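Local coordinates for protein hydrolase, isochorismatase family (Pseudomonas putida KT2440, PDB 4H17) that is probably a hydrolase of the isochorismatase family with a Rossmann-like fold, whose natural substrate is not established, at residues P5-F9 / M183-A188; D15-A19 / Y149-L153; A31-L36 / P84-P90. All blocks are in the same frame, centred on the assembly; numbering follows the deposited sequence.

Interaction 1: P5-F9 / M183-A188; sequences PTTMF and MADNFA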
ATOM      1  N   PRO A   5       6.270  -1.615 -19.895  1.00 19.58           N
ATOM      2  CA  PRO A   5       6.244  -0.542 -18.920  1.00 21.03           C
ATOM      3  C   PRO A   5       7.605  -0.289 -18.296  1.00 20.22           C
ATOM      4  O   PRO A   5       8.419  -1.229 -18.130  1.00 19.28           O
ATOM      5  CB  PRO A   5       5.263  -1.070 -17.877  1.00 22.51           C
ATOM      6  CG  PRO A   5       4.345  -1.961 -18.637  1.00 18.63           C
ATOM      7  CD  PRO A   5       5.271  -2.657 -19.595  1.00 21.06           C
ATOM      8  N   THR A   6       7.810   0.956 -17.883  1.00 22.69           N
ATOM      9  CA  THR A   6       9.009   1.398 -17.178  1.00 23.81           C
ATOM     10  C   THR A   6       8.617   1.581 -15.747  1.00 22.76           C
ATOM     11  O   THR A   6       7.527   2.071 -15.487  1.00 33.83           O
ATOM     12  CB  THR A   6       9.555   2.726 -17.731  1.00 23.80           C
ATOM     13  OG1 THR A   6       9.798   2.594 -19.145  1.00 31.78           O
ATOM     14  CG2 THR A   6      10.833   3.075 -17.093  1.00 21.93           C
ATOM     15  N   THR A   7       9.490   1.245 -14.803  1.00 21.55           N
ATOM     16  CA  THR A   7       9.131   1.402 -13.396  1.00 20.61           C
ATOM     17  C   THR A   7       9.253   2.881 -13.099  1.00 21.71           C
ATOM     18  O   THR A   7      10.028   3.573 -13.765  1.00 18.04           O
ATOM     19  CB  THR A   7      10.064   0.630 -12.442  1.00 21.92           C
ATOM     20  OG1 THR A   7      11.418   1.064 -12.656  1.00 21.71           O
ATOM     21  CG2 THR A   7       9.981  -0.883 -12.651  1.00 21.57           C
HETATM   22  N   MSE A   8       8.488   3.358 -12.135  1.00 20.03           N
HETATM   23  CA  MSE A   8       8.662   4.730 -11.624  1.00 19.91           C
HETATM   24  C   MSE A   8      10.107   4.927 -11.210  1.00 20.73           C
HETATM   25  O   MSE A   8      10.689   5.973 -11.429  1.00 16.93           O
HETATM   26  CB  MSE A   8       7.682   5.001 -10.487  1.00 25.51           C
HETATM   27  CG  MSE A   8       7.645   6.475 -10.100  1.00 25.31           C
HETATM   28 SE   MSE A   8       7.018   7.594 -11.629  0.75 30.95          SE
HETATM   29  CE  MSE A   8       5.819   6.168 -12.176  1.00 14.95           C
ATOM     30  N   PHE A   9      10.717   3.931 -10.578  1.00 17.91           N
ATOM     31  CA  PHE A   9      12.129   4.010 -10.230  1.00 18.27           C
ATOM     32  C   PHE A   9      13.016   4.379 -11.429  1.00 20.87           C
ATOM     33  O   PHE A   9      13.808   5.314 -11.355  1.00 22.90           O
ATOM     34  CB  PHE A   9      12.615   2.677  -9.662  1.00 20.38           C
ATOM     35  CG  PHE A   9      12.220   2.402  -8.214  1.00 13.65           C
ATOM     36  CD1 PHE A   9      12.642   3.208  -7.166  1.00 13.49           C
ATOM     37  CD2 PHE A   9      11.491   1.270  -7.890  1.00 13.57           C
ATOM     38  CE1 PHE A   9      12.284   2.933  -5.862  1.00 14.74           C
ATOM     39  CE2 PHE A   9      11.172   0.949  -6.581  1.00 15.35           C
ATOM     40  CZ  PHE A   9      11.571   1.801  -5.544  1.00 14.98           C
HETATM   41  N   MSE A 183       4.949  -3.144  -5.846  1.00 15.26           N
HETATM   42  CA  MSE A 183       6.156  -2.901  -5.054  1.00 15.19           C
HETATM   43  C   MSE A 183       7.355  -2.574  -5.924  1.00 14.05           C
HETATM   44  O   MSE A 183       8.039  -1.600  -5.672  1.00 14.07           O
HETATM   45  CB  MSE A 183       6.441  -4.147  -4.190  1.00 13.75           C
HETATM   46  CG  MSE A 183       5.346  -4.359  -3.128  1.00 11.72           C
HETATM   47 SE   MSE A 183       5.511  -3.107  -1.675  0.75 13.83          SE
HETATM   48  CE  MSE A 183       4.005  -1.987  -2.091  1.00 16.79           C
ATOM     49  N   ALA A 184       7.605  -3.378  -6.965  1.00 13.50           N
ATOM     50  CA  ALA A 184       8.750  -3.183  -7.844  1.00 15.08           C
ATOM     51  C   ALA A 184       8.666  -1.854  -8.604  1.00 13.62           C
ATOM     52  O   ALA A 184       9.692  -1.297  -9.014  1.00 18.40           O
ATOM     53  CB  ALA A 184       8.865  -4.336  -8.825  1.00 15.86           C
ATOM     54  N   ASP A 185       7.472  -1.357  -8.824  1.00 15.02           N
ATOM     55  CA  ASP A 185       7.313  -0.103  -9.568  1.00 14.30           C
ATOM     56  C   ASP A 185       7.904   1.087  -8.805  1.00 16.98           C
ATOM     57  O   ASP A 185       8.482   1.985  -9.427  1.00 19.27           O
ATOM     58  CB  ASP A 185       5.821   0.131  -9.855  1.00 18.25           C
ATOM     59  CG  ASP A 185       5.564   1.331 -10.738  1.00 16.60           C
ATOM     60  OD1 ASP A 185       6.341   1.502 -11.696  1.00 16.62           O
ATOM     61  OD2 ASP A 185       4.514   2.002 -10.496  1.00 18.73           O
ATOM     62  N   ASN A 186       7.700   1.143  -7.491  1.00 18.50           N
ATOM     63  CA  ASN A 186       7.942   2.378  -6.750  1.00 15.69           C
ATOM     64  C   ASN A 186       8.212   2.245  -5.224  1.00 15.55           C
ATOM     65  O   ASN A 186       8.278   3.267  -4.524  1.00 19.23           O
ATOM     66  CB  ASN A 186       6.715   3.274  -6.940  1.00 18.32           C
ATOM     67  CG  ASN A 186       7.023   4.753  -6.802  1.00 16.72           C
ATOM     68  OD1 ASN A 186       8.117   5.203  -7.103  1.00 17.28           O
ATOM     69  ND2 ASN A 186       6.023   5.511  -6.377  1.00 21.77           N
ATOM     70  N   PHE A 187       8.308   1.015  -4.709  1.00 15.63           N
ATOM     71  CA  PHE A 187       8.423   0.860  -3.260  1.00 15.50           C
ATOM     72  C   PHE A 187       9.539  -0.064  -2.790  1.00 18.00           C
ATOM     73  O   PHE A 187      10.004   0.087  -1.655  1.00 16.93           O
ATOM     74  CB  PHE A 187       7.092   0.461  -2.689  1.00 12.85           C
ATOM     75  CG  PHE A 187       6.011   1.472  -2.954  1.00 12.58           C
ATOM     76  CD1 PHE A 187       5.939   2.606  -2.184  1.00 14.70           C
ATOM     77  CD2 PHE A 187       5.137   1.310  -4.008  1.00 16.05           C
ATOM     78  CE1 PHE A 187       4.975   3.562  -2.442  1.00 13.25           C
ATOM     79  CE2 PHE A 187       4.154   2.261  -4.267  1.00 14.32           C
ATOM     80  CZ  PHE A 187       4.094   3.386  -3.470  1.00 12.86           C
ATOM     81  N   ALA A 188      10.003  -0.988  -3.624  1.00 15.35           N
ATOM     82  CA  ALA A 188      11.072  -1.905  -3.195  1.00 16.55           C
ATOM     83  C   ALA A 188      11.740  -2.545  -4.366  1.00 15.98           C
ATOM     84  O   ALA A 188      11.162  -2.609  -5.441  1.00 15.71           O
ATOM     85  CB  ALA A 188      10.494  -3.012  -2.321  1.00 13.08           C
TER

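Interaction 2: D15-A19 / Y149-L153; sequences DYPPA and YRCTL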
ATOM      1  N   ASP A  15      16.081   4.320  -9.115  1.00 25.63           N
ATOM      2  CA  ASP A  15      16.358   2.895  -8.898  1.00 27.82           C
ATOM      3  C   ASP A  15      17.641   2.713  -8.079  1.00 28.03           C
ATOM      4  O   ASP A  15      18.644   3.361  -8.350  1.00 30.59           O
ATOM      5  CB  ASP A  15      16.379   2.104 -10.230  1.00 28.01           C
ATOM      6  CG  ASP A  15      17.185   2.771 -11.338  1.00 36.63           C
ATOM      7  OD1 ASP A  15      16.952   3.963 -11.641  1.00 33.43           O
ATOM      8  OD2 ASP A  15      18.027   2.080 -11.952  1.00 43.36           O
ATOM      9  N   TYR A  16      17.581   1.854  -7.060  1.00 24.33           N
ATOM     10  CA  TYR A  16      18.737   1.503  -6.245  1.00 21.17           C
ATOM     11  C   TYR A  16      18.984   0.004  -6.427  1.00 21.32           C
ATOM     12  O   TYR A  16      18.099  -0.709  -6.851  1.00 20.22           O
ATOM     13  CB  TYR A  16      18.538   1.848  -4.748  1.00 22.46           C
ATOM     14  CG  TYR A  16      17.192   1.474  -4.104  1.00 22.64           C
ATOM     15  CD1 TYR A  16      16.949   0.184  -3.604  1.00 19.76           C
ATOM     16  CD2 TYR A  16      16.184   2.429  -3.921  1.00 21.30           C
ATOM     17  CE1 TYR A  16      15.753  -0.135  -2.985  1.00 20.91           C
ATOM     18  CE2 TYR A  16      14.983   2.098  -3.296  1.00 21.98           C
ATOM     19  CZ  TYR A  16      14.764   0.814  -2.827  1.00 19.79           C
ATOM     20  OH  TYR A  16      13.566   0.473  -2.178  1.00 22.02           O
ATOM     21  N   PRO A  17      20.207  -0.463  -6.141  1.00 23.74           N
ATOM     22  CA  PRO A  17      20.461  -1.898  -6.185  1.00 20.84           C
ATOM     23  C   PRO A  17      19.748  -2.702  -5.089  1.00 18.64           C
ATOM     24  O   PRO A  17      19.451  -2.162  -4.028  1.00 23.16           O
ATOM     25  CB  PRO A  17      21.969  -2.013  -5.961  1.00 21.36           C
ATOM     26  CG  PRO A  17      22.511  -0.640  -6.076  1.00 28.91           C
ATOM     27  CD  PRO A  17      21.399   0.304  -5.755  1.00 28.80           C
ATOM     28  N   PRO A  18      19.509  -3.994  -5.339  1.00 19.03           N
ATOM     29  CA  PRO A  18      19.002  -4.813  -4.247  1.00 15.90           C
ATOM     30  C   PRO A  18      19.969  -4.894  -3.089  1.00 16.53           C
ATOM     31  O   PRO A  18      21.187  -4.745  -3.247  1.00 18.32           O
ATOM     32  CB  PRO A  18      18.769  -6.180  -4.874  1.00 18.26           C
ATOM     33  CG  PRO A  18      19.520  -6.159  -6.174  1.00 21.04           C
ATOM     34  CD  PRO A  18      19.513  -4.734  -6.611  1.00 18.08           C
ATOM     35  N   ALA A  19      19.412  -5.167  -1.915  1.00 16.80           N
ATOM     36  CA  ALA A  19      20.206  -5.197  -0.684  1.00 16.26           C
ATOM     37  C   ALA A  19      21.173  -6.348  -0.745  1.00 16.35           C
ATOM     38  O   ALA A  19      20.871  -7.395  -1.328  1.00 18.95           O
ATOM     39  CB  ALA A  19      19.310  -5.394   0.527  1.00 13.35           C
ATOM     40  N   TYR A 149      14.355   4.537   3.901  1.00 12.98           N
ATOM     41  CA  TYR A 149      14.933   3.238   3.734  1.00 13.07           C
ATOM     42  C   TYR A 149      14.828   2.673   2.338  1.00 14.14           C
ATOM     43  O   TYR A 149      13.921   3.013   1.573  1.00 15.70           O
ATOM     44  CB  TYR A 149      14.312   2.227   4.716  1.00 12.03           C
ATOM     45  CG  TYR A 149      14.611   2.649   6.136  1.00 14.46           C
ATOM     46  CD1 TYR A 149      15.824   2.382   6.724  1.00 14.72           C
ATOM     47  CD2 TYR A 149      13.654   3.319   6.886  1.00 14.35           C
ATOM     48  CE1 TYR A 149      16.130   2.793   8.020  1.00 13.81           C
ATOM     49  CE2 TYR A 149      13.936   3.726   8.176  1.00 14.94           C
ATOM     50  CZ  TYR A 149      15.161   3.484   8.739  1.00 14.37           C
ATOM     51  OH  TYR A 149      15.408   3.908  10.033  1.00 19.66           O
ATOM     52  N   ARG A 150      15.799   1.833   2.002  0.75 12.68           N
ATOM     53  CA  ARG A 150      15.824   1.103   0.761  0.75 12.51           C
ATOM     54  C   ARG A 150      15.387  -0.310   1.076  0.75 14.39           C
ATOM     55  O   ARG A 150      16.081  -1.020   1.801  0.75 17.26           O
ATOM     56  CB  ARG A 150      17.233   1.057   0.215  0.75 14.76           C
ATOM     57  CG  ARG A 150      17.734   2.365  -0.354  0.75 17.90           C
ATOM     58  CD  ARG A 150      19.090   2.144  -1.038  0.75 20.25           C
ATOM     59  NE  ARG A 150      20.160   1.772  -0.108  0.75 24.36           N
ATOM     60  CZ  ARG A 150      20.904   2.640   0.584  0.75 30.09           C
ATOM     61  NH1 ARG A 150      20.722   3.950   0.452  0.75 33.12           N
ATOM     62  NH2 ARG A 150      21.856   2.195   1.396  0.75 32.13           N
ATOM     63  N   CYS A 151      14.262  -0.729   0.520  1.00 14.62           N
ATOM     64  CA  CYS A 151      13.668  -2.032   0.850  1.00 13.78           C
ATOM     65  C   CYS A 151      13.928  -3.013  -0.274  1.00 15.89           C
ATOM     66  O   CYS A 151      13.789  -2.677  -1.441  1.00 16.77           O
ATOM     67  CB  CYS A 151      12.172  -1.890   1.056  1.00 18.09           C
ATOM     68  SG  CYS A 151      11.764  -1.075   2.614  1.00 17.60           S
ATOM     69  N   THR A 152      14.255  -4.245   0.116  1.00 13.79           N
ATOM     70  CA  THR A 152      14.309  -5.370  -0.799  1.00 12.15           C
ATOM     71  C   THR A 152      13.317  -6.394  -0.251  1.00 12.46           C
ATOM     72  O   THR A 152      13.495  -6.904   0.870  1.00 14.95           O
ATOM     73  CB  THR A 152      15.705  -5.986  -0.895  1.00 14.08           C
ATOM     74  OG1 THR A 152      16.594  -5.008  -1.454  1.00 14.55           O
ATOM     75  CG2 THR A 152      15.671  -7.209  -1.764  1.00 15.10           C
ATOM     76  N   LEU A 153      12.267  -6.642  -1.022  1.00 12.86           N
ATOM     77  CA  LEU A 153      11.170  -7.494  -0.581  1.00 13.03           C
ATOM     78  C   LEU A 153      11.355  -8.859  -1.169  1.00 12.87           C
ATOM     79  O   LEU A 153      11.499  -9.007  -2.385  1.00 16.26           O
ATOM     80  CB  LEU A 153       9.848  -6.881  -1.053  1.00 14.52           C
ATOM     81  CG  LEU A 153       8.553  -7.621  -0.783  1.00 17.33           C
ATOM     82  CD1 LEU A 153       8.305  -7.968   0.660  1.00 15.90           C
ATOM     83  CD2 LEU A 153       7.416  -6.780  -1.324  1.00 16.06           C
TER
HETATM   84  O   HOH W   1      12.208   2.429  -0.779  1.00 32.40           O

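Interaction 3: A31-L36 / P84-P90; sequences AQKEYL and PAGQFIP. With SO4 (sulfate ion), chain C.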
ATOM      1  N   ALA A  31       5.218 -13.851  11.171  1.00 12.22           N
ATOM      2  CA  ALA A  31       5.383 -15.287  10.881  1.00 14.95           C
ATOM      3  C   ALA A  31       4.702 -16.100  11.993  1.00 14.24           C
ATOM      4  O   ALA A  31       5.335 -16.744  12.845  1.00 14.91           O
ATOM      5  CB  ALA A  31       6.853 -15.617  10.696  1.00 16.36           C
ATOM      6  N   GLN A  32       3.371 -16.051  11.962  1.00 13.75           N
ATOM      7  CA  GLN A  32       2.529 -16.578  13.035  1.00 12.07           C
ATOM      8  C   GLN A  32       1.566 -17.671  12.580  1.00 11.22           C
ATOM      9  O   GLN A  32       1.195 -17.755  11.421  1.00 12.36           O
ATOM     10  CB  GLN A  32       1.737 -15.471  13.680  1.00 15.72           C
ATOM     11  CG  GLN A  32       2.605 -14.404  14.305  1.00 18.87           C
ATOM     12  CD  GLN A  32       1.783 -13.287  14.845  1.00 15.14           C
ATOM     13  OE1 GLN A  32       1.599 -12.233  14.193  1.00 14.09           O
ATOM     14  NE2 GLN A  32       1.288 -13.475  16.088  1.00 15.54           N
ATOM     15  N   LYS A  33       1.142 -18.490  13.548  1.00 12.39           N
ATOM     16  CA  LYS A  33       0.352 -19.693  13.242  1.00 12.39           C
ATOM     17  C   LYS A  33      -1.092 -19.407  12.715  1.00 11.38           C
ATOM     18  O   LYS A  33      -1.693 -20.261  12.026  1.00 11.81           O
ATOM     19  CB  LYS A  33       0.307 -20.638  14.447  1.00 10.08           C
ATOM     20  CG  LYS A  33       1.618 -21.217  14.891  1.00 11.32           C
ATOM     21  CD  LYS A  33       1.420 -22.267  15.985  1.00 13.79           C
ATOM     22  CE  LYS A  33       2.697 -22.964  16.349  1.00 17.24           C
ATOM     23  NZ  LYS A  33       2.451 -23.847  17.513  1.00 21.16           N
ATOM     24  N   GLU A  34      -1.619 -18.208  12.982  1.00 11.62           N
ATOM     25  CA  GLU A  34      -2.889 -17.751  12.438  1.00 13.72           C
ATOM     26  C   GLU A  34      -2.987 -18.050  10.947  1.00 11.97           C
ATOM     27  O   GLU A  34      -4.042 -18.463  10.473  1.00 12.51           O
ATOM     28  CB  GLU A  34      -3.038 -16.247  12.674  1.00 13.26           C
ATOM     29  CG  GLU A  34      -4.324 -15.656  12.124  1.00 11.13           C
ATOM     30  CD  GLU A  34      -5.585 -16.056  12.872  1.00 15.60           C
ATOM     31  OE1 GLU A  34      -5.625 -15.935  14.116  1.00 16.74           O
ATOM     32  OE2 GLU A  34      -6.567 -16.490  12.242  1.00 17.03           O
ATOM     33  N   TYR A  35      -1.864 -17.938  10.243  1.00 10.44           N
ATOM     34  CA  TYR A  35      -1.860 -18.036   8.799  1.00 11.66           C
ATOM     35  C   TYR A  35      -1.798 -19.463   8.266  1.00 10.90           C
ATOM     36  O   TYR A  35      -1.688 -19.644   7.024  1.00 13.06           O
ATOM     37  CB  TYR A  35      -0.710 -17.221   8.233  1.00 14.45           C
ATOM     38  CG  TYR A  35      -0.764 -15.743   8.496  1.00 10.55           C
ATOM     39  CD1 TYR A  35      -1.858 -14.978   8.071  1.00 11.03           C
ATOM     40  CD2 TYR A  35       0.276 -15.087   9.176  1.00 11.13           C
ATOM     41  CE1 TYR A  35      -1.884 -13.614   8.292  1.00 11.42           C
ATOM     42  CE2 TYR A  35       0.227 -13.724   9.405  1.00 11.07           C
ATOM     43  CZ  TYR A  35      -0.837 -13.002   8.968  1.00 12.08           C
ATOM     44  OH  TYR A  35      -0.684 -11.647   9.256  1.00 14.00           O
ATOM     45  N   LEU A  36      -1.737 -20.463   9.164  1.00 12.19           N
ATOM     46  CA  LEU A  36      -1.569 -21.860   8.711  1.00 16.59           C
ATOM     47  C   LEU A  36      -2.908 -22.616   8.609  1.00 16.03           C
ATOM     48  O   LEU A  36      -2.967 -23.744   8.090  1.00 17.69           O
ATOM     49  CB  LEU A  36      -0.614 -22.582   9.655  1.00 16.53           C
ATOM     50  CG  LEU A  36       0.827 -22.098   9.839  1.00 16.83           C
ATOM     51  CD1 LEU A  36       1.653 -22.911  10.837  1.00 18.35           C
ATOM     52  CD2 LEU A  36       1.547 -22.018   8.512  1.00 15.44           C
ATOM     53  N   PRO A  84      -2.907 -20.636  20.224  1.00 14.56           N
ATOM     54  CA  PRO A  84      -2.005 -21.066  19.165  1.00 15.70           C
ATOM     55  C   PRO A  84      -1.776 -20.042  18.040  1.00 12.23           C
ATOM     56  O   PRO A  84      -0.653 -19.864  17.545  1.00 14.75           O
ATOM     57  CB  PRO A  84      -2.732 -22.275  18.582  1.00 15.40           C
ATOM     58  CG  PRO A  84      -3.461 -22.848  19.754  1.00 17.35           C
ATOM     59  CD  PRO A  84      -3.972 -21.637  20.478  1.00 17.77           C
ATOM     60  N   ALA A  85      -2.803 -19.312  17.705  1.00 15.45           N
ATOM     61  CA  ALA A  85      -2.705 -18.421  16.529  1.00 12.41           C
ATOM     62  C   ALA A  85      -1.660 -17.310  16.687  1.00 13.53           C
ATOM     63  O   ALA A  85      -1.096 -16.852  15.692  1.00 14.86           O
ATOM     64  CB  ALA A  85      -4.077 -17.798  16.251  1.00 12.02           C
ATOM     65  N   GLY A  86      -1.418 -16.852  17.917  1.00 13.46           N
ATOM     66  CA  GLY A  86      -0.416 -15.837  18.145  1.00 13.90           C
ATOM     67  C   GLY A  86       1.026 -16.337  18.169  1.00 15.63           C
ATOM     68  O   GLY A  86       1.952 -15.528  18.178  1.00 16.52           O
ATOM     69  N   GLN A  87       1.226 -17.657  18.212  1.00 15.06           N
ATOM     70  CA  GLN A  87       2.574 -18.220  18.333  1.00 13.68           C
ATOM     71  C   GLN A  87       3.348 -18.050  17.032  1.00 13.47           C
ATOM     72  O   GLN A  87       2.747 -18.026  15.946  1.00 13.95           O
ATOM     73  CB  GLN A  87       2.523 -19.717  18.727  1.00 16.12           C
ATOM     74  CG  GLN A  87       1.967 -19.927  20.140  1.00 17.42           C
ATOM     75  CD  GLN A  87       1.548 -21.360  20.381  1.00 19.49           C
ATOM     76  OE1 GLN A  87       1.773 -22.225  19.557  1.00 21.03           O
ATOM     77  NE2 GLN A  87       0.904 -21.605  21.506  1.00 21.69           N
ATOM     78  N   PHE A  88       4.677 -18.016  17.127  1.00 12.88           N
ATOM     79  CA  PHE A  88       5.494 -18.151  15.946  1.00 13.10           C
ATOM     80  C   PHE A  88       5.280 -19.458  15.215  1.00 12.92           C
ATOM     81  O   PHE A  88       5.136 -20.551  15.837  1.00 12.51           O
ATOM     82  CB  PHE A  88       6.983 -17.992  16.287  1.00 12.68           C
ATOM     83  CG  PHE A  88       7.361 -16.612  16.672  1.00 13.02           C
ATOM     84  CD1 PHE A  88       7.485 -15.644  15.676  1.00 16.33           C
ATOM     85  CD2 PHE A  88       7.601 -16.276  17.998  1.00 12.80           C
ATOM     86  CE1 PHE A  88       7.829 -14.355  16.009  1.00 19.08           C
ATOM     87  CE2 PHE A  88       7.963 -14.981  18.337  1.00 14.11           C
ATOM     88  CZ  PHE A  88       8.070 -14.042  17.332  1.00 15.73           C
ATOM     89  N   ILE A  89       5.323 -19.390  13.891  1.00 16.45           N
ATOM     90  CA  ILE A  89       5.362 -20.581  13.055  1.00 15.27           C
ATOM     91  C   ILE A  89       6.599 -21.444  13.379  1.00 14.78           C
ATOM     92  O   ILE A  89       7.693 -20.962  13.511  1.00 14.68           O
ATOM     93  CB  ILE A  89       5.427 -20.181  11.565  1.00 15.46           C
ATOM     94  CG1 ILE A  89       4.112 -19.533  11.165  1.00 13.97           C
ATOM     95  CG2 ILE A  89       5.787 -21.361  10.644  1.00 16.70           C
ATOM     96  CD1 ILE A  89       4.158 -18.855   9.813  1.00 14.06           C
ATOM     97  N   PRO A  90       6.405 -22.749  13.557  1.00 13.02           N
ATOM     98  CA  PRO A  90       7.555 -23.579  13.917  1.00 15.86           C
ATOM     99  C   PRO A  90       8.760 -23.406  12.995  1.00 15.58           C
ATOM    100  O   PRO A  90       8.613 -23.404  11.737  1.00 17.58           O
ATOM    101  CB  PRO A  90       6.987 -24.997  13.855  1.00 15.92           C
ATOM    102  CG  PRO A  90       5.522 -24.795  14.122  1.00 15.03           C
ATOM    103  CD  PRO A  90       5.172 -23.531  13.415  1.00 14.69           C
TER
HETATM  104  S   SO4 C 201      -1.935  -8.726   7.890  1.00 12.52           S
HETATM  105  O1  SO4 C 201      -1.181  -8.288   9.084  1.00 13.34           O
HETATM  106  O2  SO4 C 201      -1.157  -8.551   6.689  1.00 12.17           O
HETATM  107  O3  SO4 C 201      -3.126  -7.851   7.779  1.00 13.45           O
HETATM  108  O4  SO4 C 201      -2.467 -10.093   8.027  1.00 12.97           O

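Interaction 1: P5-F9 / M183-A188
M8 and F9, the first turn of the N-terminal helix 8-12, meet D185 and N186 near the C-terminal end of helix 172-186, on the flank of the Rossmann-like fold. The F9 ring is slid under the end of the longer helix. N186 CA lies over one face of it, a CH-pi contact 4.0 Å from the centroid and 28° off the normal, while A184 O and A188 N sit at its edge, near its plane. CG of F9 leans to the side of its own backbone N (chi1 -78°), which carries the ring in beneath the peptide between N186 and F187; CZ comes to 3.4 Å from N186 C. With the ring cut back to an alanine, N186 CA would probably lose its aromatic partner and a gap would open at this helix end. Y16 meets the same ring at about 75° between planes. M8, a selenomethionine, runs alongside N186 with both side chains pointing the same way, its CG 3.3 Å from N186 OD1. The polar grip comes from D185, whose carboxylate and carbonyl hold successive amides at the start of helix 8-12. M8 N donates to D185 OD1 (2.9 Å), arriving from above the carboxylate plane, and F9 N donates to D185 O (3.2 Å) nearly in line with the carbonyl. T7 is the N-cap of the same turn, its OG1 bonded to R10 N. R161 of the second subunit forms a salt bridge with D185 OD1, and H134 of that subunit bonds OD2, so this buried carboxylate also ties the N-terminal arm to the dimer interface; these positive and donor groups would be expected to favour its charged form. The methyl CG2 of T7 rests 3.7 Å from A184 O.

Interaction 2: D15-A19 / Y149-L153
Y16 lays its ring against R150 where the loop leading from helix 8-12 to strand 24-29 crosses the start of strand 150-159, in the parallel sheet of the Rossmann-like fold. The apolar contact is a CH-pi one: R150 CG stands over the middle of the Y16 ring, 3.8 Å from the centroid and 7° off the normal, with CD above CG of the ring at 3.7 Å. The guanidinium is turned 67° from the ring plane and does not stack on it; its NE forms a salt bridge with D125 on the neighbouring strand 125-131. Y16 reaches this place with CG set between its own backbone N and carbonyl carbon (chi1 45°), which directs the hydroxyl to the strand backbone. A19 CB adds a smaller contact, packing on T152.

Two direct hydrogen bonds tie the loop to the strand, at Y16 and at A19. C151 N donates to Y16 OH (3.0 Å); C151 also makes a backbone hydrogen bond with C189 of strand 189-191. Further along, A19 N donates to T152 OG1 at 2.9 Å, a side-chain hydroxyl receiving a loop amide. The last link is through solvent: one water lies 2.8 Å from Y16 OH and donates to Y149 O at 3.0 Å.

Interaction 3: A31-L36 / P84-P90
K33 and Q32 hold the 84-90 loop against the loop that follows strand 24-29, at the C-terminal end of a central strand of this Rossmann-like fold. Backbone bonds form the first shell, around a single beta bridge of Q32 with F88: I89 N donates to A31 O (2.8 Å), K33 N to Q87 O (2.9 Å) and E34 N to A85 O (3.1 Å), the last on a lone pair in the carbonyl plane. Side chains extend the grip. K33, stretched out beyond CG, crosses Q87 at a slant and brings NZ to OE1 at 2.7 Å, nearly in line with the C=O bond. Q32 NE2 donates to G86 O at 3.0 Å, from above the carbonyl plane. I89 lays CG1 against Q32 O (3.4 Å), and L36 CD1 meets that same CG1.

Outward, OE1 of the Q32 amide is held by H71 N, while E34 is fixed by F79 N and by a salt bridge to R78. Y35, on the same short 3-10 turn, meets F79 in a T-shaped (edge-to-face) pair. A sulfate, probably from the crystallisation liquor, may mark a pocket here: H71, S135, S136 and M132 bind it, and Y35 OH donates to its O4 at 2.7 Å.

In the fold
Interactions 1 and 2 are neighbours, their centres 11 Å apart, and touch where Y16 OH comes near F187 and A188. They lay helix 8-12 and the loop after it along the side of the six-stranded parallel sheet where 189-191 is the outermost strand and 150-159 its neighbour. Interaction 3 lies on the opposite side of the chain's centre, about 32 Å from interaction 1 and 28 Å from interaction 2, between centres. The first segments run 5-9, 15-19, 31-36 and the second 84-90, 149-153, 183-188, so 1 encloses 2 and 2 encloses 3. Interactions 1 and 2 thus hold the N-terminal segment on the sheet, 1 also at the dimer interface; interaction 3 joins loops beside the sulfate site.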